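Local atomic coordinates of ADP-dependent (S)-NAD(P)H-hydrate dehydratase (Enterococcus faecalis, PDB entry 2R3B), a protein that probably catalyses the ADP-dependent dehydration of the S-form of hydrated NAD(P)H, restoring NAD(P)H and yielding AMP and phosphate. Residues E30-R35 against A242-Q247. Residues are numbered along the deposited sequence; the frame is centred on the assembly and turned at random.
Sequences EVITQR and AGFLAQ
In this ribokinase-like fold, the chain leaving the N-terminal helix 25-31 passes residues 242-247 of helix 233-247, and V31, I32 and R35 meet F244 and Q247 there. The apolar half of the contact is built on the F244 ring, whose CD2, CE2 and CZ, one side of the ring out to its tip, meet two branched side chains. V31 comes with its CG1 methyl, 3.9 Å from CD2 of F244, the two side chains crossing at about a right angle. I32, the first residue to leave helical geometry, brings CG1 to 4.2 Å from F244 CE2, while its CD1 nears CZ; the longer branch of isoleucine reaches a ring at which its CB does not point. Phenylalanine is long enough to serve both.

The polar half joins R35 to Q247. The arginine chain, extended from CG to NE, carries several N-H groups to the glutamine, and NH2 donates to OE1 at 3.0 Å along a nearly straight bond (165°). OE1 lies in the guanidinium plane, but the amide stands almost perpendicular to it (88°), and NH2 approaches from above the carbonyl plane. A water accepts from R35 NE and donates to the same OE1, doubling the link. Glutamine suits because its amide also donates: NE2 bonds to the carbonyl O of G243, 2.9 Å away, and to that of S70, which should fix its rotation. R35 NH1 bonds to the P226 carbonyl of the second subunit, whose Y274 packs on I32, R35 and Q247. Helix 252-269 touches V31 and F244 through T254, while A242 and L245 of helix 233-247 rest on strands 114-117 and 143-147.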
# COMPACT_ATOMS: atom_id res chain seq x y z
N GLU B 30 -32.27 -13.19 1.89
CA GLU B 30 -32.49 -14.25 2.84
C GLU B 30 -31.32 -14.34 3.80
O GLU B 30 -31.53 -14.40 5.00
CB GLU B 30 -32.65 -15.58 2.11
CG GLU B 30 -32.89 -16.77 3.02
CD GLU B 30 -33.07 -18.11 2.31
OE1 GLU B 30 -33.48 -18.16 1.13
OE2 GLU B 30 -32.79 -19.14 2.98
N VAL B 31 -30.11 -14.36 3.26
CA VAL B 31 -28.89 -14.66 4.05
C VAL B 31 -28.36 -13.46 4.82
O VAL B 31 -27.98 -13.59 6.00
CB VAL B 31 -27.79 -15.22 3.09
CG1 VAL B 31 -26.43 -15.35 3.81
CG2 VAL B 31 -28.22 -16.58 2.53
N ILE B 32 -28.29 -12.29 4.18
CA ILE B 32 -27.64 -11.13 4.78
C ILE B 32 -28.64 -10.45 5.67
O ILE B 32 -29.55 -9.81 5.18
CB ILE B 32 -27.10 -10.15 3.74
CG1 ILE B 32 -26.11 -10.87 2.80
CG2 ILE B 32 -26.47 -8.91 4.44
CD1 ILE B 32 -25.66 -10.02 1.62
N THR B 33 -28.47 -10.61 6.97
CA THR B 33 -29.39 -10.08 7.95
C THR B 33 -28.88 -8.76 8.53
O THR B 33 -27.68 -8.48 8.53
CB THR B 33 -29.65 -11.13 9.05
OG1 THR B 33 -28.42 -11.63 9.55
CG2 THR B 33 -30.47 -12.34 8.48
N GLN B 34 -29.80 -7.93 8.99
CA GLN B 34 -29.43 -6.75 9.76
C GLN B 34 -28.82 -7.17 11.07
O GLN B 34 -29.36 -8.01 11.75
CB GLN B 34 -30.65 -5.89 10.05
CG GLN B 34 -31.01 -4.94 8.96
CD GLN B 34 -32.10 -3.94 9.40
OE1 GLN B 34 -32.43 -3.01 8.67
NE2 GLN B 34 -32.66 -4.14 10.61
N ARG B 35 -27.68 -6.59 11.44
CA ARG B 35 -27.05 -6.93 12.70
C ARG B 35 -27.84 -6.39 13.89
O ARG B 35 -28.24 -5.22 13.89
CB ARG B 35 -25.65 -6.33 12.75
CG ARG B 35 -24.71 -6.91 11.72
CD ARG B 35 -23.28 -6.40 11.87
NE ARG B 35 -22.37 -7.30 11.15
CZ ARG B 35 -21.05 -7.21 11.15
NH1 ARG B 35 -20.42 -6.28 11.85
NH2 ARG B 35 -20.34 -8.11 10.47
N ALA B 242 -15.98 -18.04 3.73
CA ALA B 242 -15.57 -18.12 5.15
C ALA B 242 -16.20 -17.02 6.01
O ALA B 242 -16.71 -17.28 7.10
CB ALA B 242 -14.00 -18.10 5.23
N GLY B 243 -16.17 -15.77 5.55
CA GLY B 243 -16.78 -14.64 6.25
C GLY B 243 -18.30 -14.78 6.39
O GLY B 243 -18.87 -14.40 7.40
N PHE B 244 -18.96 -15.33 5.36
CA PHE B 244 -20.38 -15.56 5.44
C PHE B 244 -20.72 -16.61 6.49
O PHE B 244 -21.62 -16.40 7.31
CB PHE B 244 -20.97 -15.94 4.09
CG PHE B 244 -21.47 -14.76 3.30
CD1 PHE B 244 -20.66 -13.64 3.15
CD2 PHE B 244 -22.70 -14.79 2.68
CE1 PHE B 244 -21.11 -12.52 2.43
CE2 PHE B 244 -23.16 -13.67 1.95
CZ PHE B 244 -22.36 -12.55 1.81
N LEU B 245 -20.01 -17.73 6.48
CA LEU B 245 -20.26 -18.82 7.45
C LEU B 245 -19.96 -18.36 8.89
O LEU B 245 -20.50 -18.88 9.85
CB LEU B 245 -19.46 -20.06 7.10
CG LEU B 245 -20.00 -20.81 5.87
CD1 LEU B 245 -19.01 -21.88 5.45
CD2 LEU B 245 -21.39 -21.42 6.16
N ALA B 246 -19.09 -17.36 9.02
CA ALA B 246 -18.74 -16.80 10.32
C ALA B 246 -19.88 -16.02 10.95
O ALA B 246 -20.00 -16.01 12.17
CB ALA B 246 -17.50 -15.91 10.21
N GLN B 247 -20.75 -15.43 10.11
CA GLN B 247 -21.72 -14.44 10.55
C GLN B 247 -23.17 -14.88 10.45
O GLN B 247 -24.01 -14.38 11.20
CB GLN B 247 -21.66 -13.25 9.60
CG GLN B 247 -20.49 -12.44 9.66
CD GLN B 247 -20.58 -11.42 8.58
OE1 GLN B 247 -21.28 -10.42 8.73
NE2 GLN B 247 -19.89 -11.67 7.47
O HOH W 1 -23.47 -9.84 10.11